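PDB 2DFU: probable 2-hydroxyhepta-2,4-diene-1,7-dioate isomerase from Thermus thermophilus, which probably acts as a metal-dependent isomerase or hydrolase of the fumarylacetoacetate hydrolase family, on compounds such as 2-hydroxyhepta-2,4-diene-1,7-dioate or acetylpyruvate. Local coordinates for residues F79-P92 against W158-P172. Numbering follows the deposited sequence.
Sequences FLKGPNALARPGNP and WVRAKSADKFLPLGP
With its CG lodged between the backbone N and the carbonyl carbon (chi1 62°), Phe79 presents one ring face to the six-membered ring of Trp158, while the Lys162 chain, bent at chi2, passes beside the same phenyl group. The aromatic pair is edge-to-face: Trp158 CE3 and CZ3 point at the phenyl face, the centroids are 5.4 Å apart and the planes meet at 61°. Lys162 CD comes within 3.5 Å of Phe79 CE2, and its ammonium continues to Asp145 and Thr147. An alanine in place of Phe79 would probably leave the indole edge without its ring face and open a gap beside the Lys162 methylenes. The Lys81 chain curls over at its far end, so that NZ donates in the carbonyl plane to a lone pair of Lys162 O at 2.7 Å; the same NZ also forms a salt bridge with Asp145. Within the fumarylacetoacetate hydrolase-type domain, these contacts join strand 78-81 to helix 159-162 and its N-cap residue Trp158, and farther along both segments strand 86-87 pairs in parallel with strand 168-175, Leu86 beside Leu168 and Ala87 beside Pro169. The evidence for that pairing is two backbone hydrogen bonds, Leu170 N to Ala87 O at 3.2 Å and Ala87 N to Leu168 O at 3.1 Å. Leu86 and Leu168 extend side by side from this pair, their CD2 methyls 3.6 Å apart. From the 3-10 segment 83-85, Asn84 ND2 donates to two acceptors in the loop after helix 159-162, Ser163 O at 2.8 Å and Asp165 OD1, the latter met on its anti side with amide and carboxylate planes 71° apart. Asp165 OD2 is hydrogen-bonded to Thr218 of the second subunit, placing this polar cluster at the dimer interface, and Ser163 OG accepts a nearly straight bond from Gly82 N.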
loop_
_atom_site.group_PDB
_atom_site.type_symbol
_atom_site.label_atom_id
_atom_site.label_comp_id
_atom_site.label_asym_id
_atom_site.label_seq_id
_atom_site.Cartn_x
_atom_site.Cartn_y
_atom_site.Cartn_z
ATOM N N PHE A 79 4.210 4.018 9.328
ATOM C CA PHE A 79 4.034 2.632 8.921
ATOM C C PHE A 79 2.891 2.575 7.918
ATOM O O PHE A 79 2.041 3.470 7.876
ATOM C CB PHE A 79 3.786 1.691 10.113
ATOM C CG PHE A 79 2.537 1.980 10.892
ATOM C CD1 PHE A 79 2.554 2.879 11.953
ATOM C CD2 PHE A 79 1.353 1.309 10.602
ATOM C CE1 PHE A 79 1.406 3.102 12.719
ATOM C CE2 PHE A 79 0.201 1.525 11.360
ATOM C CZ PHE A 79 0.227 2.420 12.420
ATOM N N LEU A 80 2.883 1.532 7.095
ATOM C CA LEU A 80 1.861 1.380 6.061
ATOM C C LEU A 80 0.829 0.300 6.340
ATOM O O LEU A 80 1.062 -0.634 7.104
ATOM C CB LEU A 80 2.523 1.060 4.717
ATOM C CG LEU A 80 3.583 2.028 4.195
ATOM C CD1 LEU A 80 4.353 1.361 3.057
ATOM C CD2 LEU A 80 2.929 3.329 3.720
ATOM N N LYS A 81 -0.320 0.453 5.698
ATOM C CA LYS A 81 -1.404 -0.512 5.773
ATOM C C LYS A 81 -1.844 -0.663 4.322
ATOM O O LYS A 81 -1.857 0.310 3.568
ATOM C CB LYS A 81 -2.565 0.011 6.629
ATOM C CG LYS A 81 -2.325 -0.079 8.131
ATOM C CD LYS A 81 -3.343 0.748 8.914
ATOM C CE LYS A 81 -4.417 -0.091 9.588
ATOM N NZ LYS A 81 -3.975 -0.721 10.863
ATOM N N GLY A 82 -2.160 -1.882 3.912
ATOM C CA GLY A 82 -2.608 -2.075 2.548
ATOM C C GLY A 82 -4.103 -1.833 2.494
ATOM O O GLY A 82 -4.755 -1.851 3.532
ATOM N N PRO A 83 -4.674 -1.577 1.308
ATOM C CA PRO A 83 -6.116 -1.341 1.177
ATOM C C PRO A 83 -6.949 -2.519 1.693
ATOM O O PRO A 83 -8.119 -2.356 2.031
ATOM C CB PRO A 83 -6.291 -1.122 -0.322
ATOM C CG PRO A 83 -4.995 -0.452 -0.701
ATOM C CD PRO A 83 -3.980 -1.291 0.037
ATOM N N ASN A 84 -6.347 -3.706 1.755
ATOM C CA ASN A 84 -7.055 -4.890 2.240
ATOM C C ASN A 84 -7.498 -4.723 3.700
ATOM O O ASN A 84 -8.410 -5.413 4.159
ATOM C CB ASN A 84 -6.159 -6.122 2.138
ATOM C CG ASN A 84 -4.914 -6.010 3.010
ATOM O OD1 ASN A 84 -4.026 -5.199 2.741
ATOM N ND2 ASN A 84 -4.855 -6.813 4.067
ATOM N N ALA A 85 -6.857 -3.812 4.429
ATOM C CA ALA A 85 -7.201 -3.582 5.830
ATOM C C ALA A 85 -8.510 -2.815 5.999
ATOM O O ALA A 85 -9.094 -2.812 7.080
ATOM C CB ALA A 85 -6.062 -2.824 6.537
ATOM N N LEU A 86 -8.967 -2.160 4.936
ATOM C CA LEU A 86 -10.197 -1.386 5.010
ATOM C C LEU A 86 -11.425 -2.238 5.324
ATOM O O LEU A 86 -11.618 -3.321 4.764
ATOM C CB LEU A 86 -10.412 -0.618 3.709
ATOM C CG LEU A 86 -9.369 0.470 3.446
ATOM C CD1 LEU A 86 -9.536 1.017 2.045
ATOM C CD2 LEU A 86 -9.517 1.574 4.481
ATOM N N ALA A 87 -12.254 -1.737 6.232
ATOM C CA ALA A 87 -13.467 -2.435 6.625
ATOM C C ALA A 87 -14.614 -1.432 6.672
ATOM O O ALA A 87 -14.443 -0.316 7.161
ATOM C CB ALA A 87 -13.269 -3.086 7.986
ATOM N N ARG A 88 -15.776 -1.826 6.156
ATOM C CA ARG A 88 -16.948 -0.954 6.123
ATOM C C ARG A 88 -17.372 -0.443 7.488
ATOM O O ARG A 88 -17.366 -1.177 8.469
ATOM C CB ARG A 88 -18.148 -1.668 5.483
ATOM C CG ARG A 88 -17.973 -2.034 4.015
ATOM C CD ARG A 88 -19.265 -2.598 3.451
ATOM N NE ARG A 88 -19.620 -3.851 4.113
ATOM C CZ ARG A 88 -19.102 -5.029 3.790
ATOM N NH1 ARG A 88 -18.213 -5.115 2.804
ATOM N NH2 ARG A 88 -19.457 -6.116 4.461
ATOM N N PRO A 89 -17.749 0.841 7.560
ATOM C CA PRO A 89 -18.191 1.467 8.801
ATOM C C PRO A 89 -19.665 1.145 9.019
ATOM O O PRO A 89 -20.429 1.008 8.063
ATOM C CB PRO A 89 -17.987 2.949 8.523
ATOM C CG PRO A 89 -18.349 3.041 7.064
ATOM C CD PRO A 89 -17.650 1.835 6.474
ATOM N N GLY A 90 -20.068 1.021 10.272
ATOM C CA GLY A 90 -21.465 0.756 10.526
ATOM C C GLY A 90 -22.291 1.963 10.111
ATOM O O GLY A 90 -21.886 3.108 10.331
ATOM N N ASN A 91 -23.432 1.703 9.480
ATOM C CA ASN A 91 -24.358 2.750 9.058
ATOM C C ASN A 91 -25.003 3.292 10.346
ATOM O O ASN A 91 -25.563 2.525 11.132
ATOM C CB ASN A 91 -25.430 2.133 8.154
ATOM C CG ASN A 91 -26.336 3.166 7.520
ATOM O OD1 ASN A 91 -26.873 4.045 8.195
ATOM N ND2 ASN A 91 -26.524 3.053 6.212
ATOM N N PRO A 92 -24.924 4.612 10.584
ATOM C CA PRO A 92 -25.506 5.218 11.790
ATOM C C PRO A 92 -26.996 4.928 12.021
ATOM O O PRO A 92 -27.502 5.093 13.132
ATOM C CB PRO A 92 -25.228 6.706 11.594
ATOM C CG PRO A 92 -23.932 6.694 10.857
ATOM C CD PRO A 92 -24.166 5.615 9.815
ATOM N N TRP A 158 5.726 -4.526 10.838
ATOM C CA TRP A 158 4.339 -4.585 11.293
ATOM C C TRP A 158 3.314 -4.934 10.218
ATOM O O TRP A 158 2.199 -4.406 10.229
ATOM C CB TRP A 158 3.945 -3.251 11.941
ATOM C CG TRP A 158 4.838 -2.823 13.076
ATOM C CD1 TRP A 158 5.826 -3.562 13.679
ATOM C CD2 TRP A 158 4.826 -1.556 13.742
ATOM N NE1 TRP A 158 6.425 -2.828 14.676
ATOM C CE2 TRP A 158 5.832 -1.595 14.737
ATOM C CE3 TRP A 158 4.064 -0.389 13.596
ATOM C CZ2 TRP A 158 6.095 -0.509 15.581
ATOM C CZ3 TRP A 158 4.328 0.692 14.438
ATOM C CH2 TRP A 158 5.334 0.623 15.416
ATOM N N VAL A 159 3.662 -5.835 9.307
ATOM C CA VAL A 159 2.723 -6.192 8.259
ATOM C C VAL A 159 1.475 -6.908 8.778
ATOM O O VAL A 159 0.360 -6.419 8.579
ATOM C CB VAL A 159 3.388 -7.029 7.158
ATOM C CG1 VAL A 159 2.378 -7.345 6.069
ATOM C CG2 VAL A 159 4.553 -6.252 6.566
ATOM N N ARG A 160 1.613 -8.051 9.442
ATOM C CA ARG A 160 0.376 -8.652 9.914
ATOM C C ARG A 160 -0.101 -8.014 11.210
ATOM O O ARG A 160 -1.244 -8.202 11.613
ATOM C CB ARG A 160 0.476 -10.179 10.045
ATOM C CG ARG A 160 1.540 -10.711 10.934
ATOM C CD ARG A 160 1.510 -12.233 10.905
ATOM N NE ARG A 160 2.615 -12.769 11.683
ATOM C CZ ARG A 160 2.687 -14.013 12.137
ATOM N NH1 ARG A 160 1.711 -14.879 11.893
ATOM N NH2 ARG A 160 3.739 -14.385 12.850
ATOM N N ALA A 161 0.762 -7.228 11.843
ATOM C CA ALA A 161 0.376 -6.558 13.079
ATOM C C ALA A 161 -0.597 -5.415 12.800
ATOM O O ALA A 161 -1.503 -5.155 13.589
ATOM C CB ALA A 161 1.609 -6.009 13.789
ATOM N N LYS A 162 -0.413 -4.752 11.664
ATOM C CA LYS A 162 -1.229 -3.600 11.296
ATOM C C LYS A 162 -1.994 -3.710 9.977
ATOM O O LYS A 162 -2.984 -3.004 9.771
ATOM C CB LYS A 162 -0.333 -2.358 11.208
ATOM C CG LYS A 162 0.326 -1.916 12.512
ATOM C CD LYS A 162 -0.661 -1.137 13.381
ATOM C CE LYS A 162 0.049 -0.429 14.532
ATOM N NZ LYS A 162 -0.913 0.282 15.426
ATOM N N SER A 163 -1.543 -4.584 9.085
ATOM C CA SER A 163 -2.169 -4.679 7.780
ATOM C C SER A 163 -2.933 -5.957 7.433
ATOM O O SER A 163 -3.109 -6.277 6.253
ATOM C CB SER A 163 -1.115 -4.402 6.709
ATOM O OG SER A 163 -1.723 -4.095 5.468
ATOM N N ALA A 164 -3.389 -6.685 8.447
ATOM C CA ALA A 164 -4.169 -7.895 8.211
ATOM C C ALA A 164 -5.525 -7.443 7.671
ATOM O O ALA A 164 -5.915 -6.293 7.869
ATOM C CB ALA A 164 -4.357 -8.671 9.525
ATOM N N ASP A 165 -6.242 -8.329 6.988
ATOM C CA ASP A 165 -7.554 -7.975 6.450
ATOM C C ASP A 165 -8.464 -7.366 7.524
ATOM O O ASP A 165 -8.498 -7.840 8.654
ATOM C CB ASP A 165 -8.247 -9.209 5.851
ATOM C CG ASP A 165 -7.594 -9.683 4.557
ATOM O OD1 ASP A 165 -6.821 -8.914 3.947
ATOM O OD2 ASP A 165 -7.871 -10.823 4.139
ATOM N N LYS A 166 -9.191 -6.317 7.150
ATOM C CA LYS A 166 -10.119 -5.612 8.036
ATOM C C LYS A 166 -9.487 -4.914 9.243
ATOM O O LYS A 166 -10.192 -4.561 10.188
ATOM C CB LYS A 166 -11.221 -6.559 8.542
ATOM C CG LYS A 166 -11.807 -7.509 7.504
ATOM C CD LYS A 166 -12.272 -6.810 6.226
ATOM C CE LYS A 166 -12.797 -7.850 5.231
ATOM N NZ LYS A 166 -13.244 -7.263 3.948
ATOM N N PHE A 167 -8.171 -4.714 9.236
ATOM C CA PHE A 167 -7.540 -4.029 10.364
ATOM C C PHE A 167 -7.692 -2.515 10.299
ATOM O O PHE A 167 -7.004 -1.781 11.012
ATOM C CB PHE A 167 -6.061 -4.400 10.466
ATOM C CG PHE A 167 -5.798 -5.612 11.324
ATOM C CD1 PHE A 167 -6.780 -6.587 11.504
ATOM C CD2 PHE A 167 -4.559 -5.785 11.937
ATOM C CE1 PHE A 167 -6.533 -7.719 12.284
ATOM C CE2 PHE A 167 -4.298 -6.913 12.719
ATOM C CZ PHE A 167 -5.289 -7.882 12.892
ATOM N N LEU A 168 -8.595 -2.038 9.451
ATOM C CA LEU A 168 -8.805 -0.601 9.356
ATOM C C LEU A 168 -10.239 -0.161 9.082
ATOM O O LEU A 168 -10.582 0.220 7.959
ATOM C CB LEU A 168 -7.878 0.025 8.302
ATOM C CG LEU A 168 -7.943 1.562 8.240
ATOM C CD1 LEU A 168 -7.501 2.160 9.579
ATOM C CD2 LEU A 168 -7.067 2.080 7.110
ATOM N N PRO A 169 -11.112 -0.249 10.097
ATOM C CA PRO A 169 -12.495 0.189 9.879
ATOM C C PRO A 169 -12.342 1.686 9.577
ATOM O O PRO A 169 -11.546 2.364 10.232
ATOM C CB PRO A 169 -13.149 -0.056 11.239
ATOM C CG PRO A 169 -12.422 -1.266 11.748
ATOM C CD PRO A 169 -10.974 -0.952 11.389
ATOM N N LEU A 170 -13.073 2.205 8.595
ATOM C CA LEU A 170 -12.926 3.618 8.250
ATOM C C LEU A 170 -14.250 4.246 7.844
ATOM O O LEU A 170 -14.954 3.716 6.986
ATOM C CB LEU A 170 -11.915 3.767 7.105
ATOM C CG LEU A 170 -11.452 5.182 6.742
ATOM C CD1 LEU A 170 -10.335 5.604 7.687
ATOM C CD2 LEU A 170 -10.953 5.207 5.310
ATOM N N GLY A 171 -14.576 5.384 8.453
ATOM C CA GLY A 171 -15.825 6.060 8.138
ATOM C C GLY A 171 -16.327 6.928 9.283
ATOM O O GLY A 171 -15.539 7.341 10.130
ATOM N N PRO A 172 -17.636 7.218 9.347
ATOM C CA PRO A 172 -18.704 6.799 8.427
ATOM C C PRO A 172 -18.653 7.598 7.131
ATOM O O PRO A 172 -19.198 7.198 6.098
ATOM C CB PRO A 172 -19.965 7.127 9.215
ATOM C CG PRO A 172 -19.570 8.447 9.866
ATOM C CD PRO A 172 -18.170 8.119 10.390
HETATM O O HOH W 1 2.875 -2.276 8.240
HETATM O O HOH W 2 -13.993 -4.014 3.169
#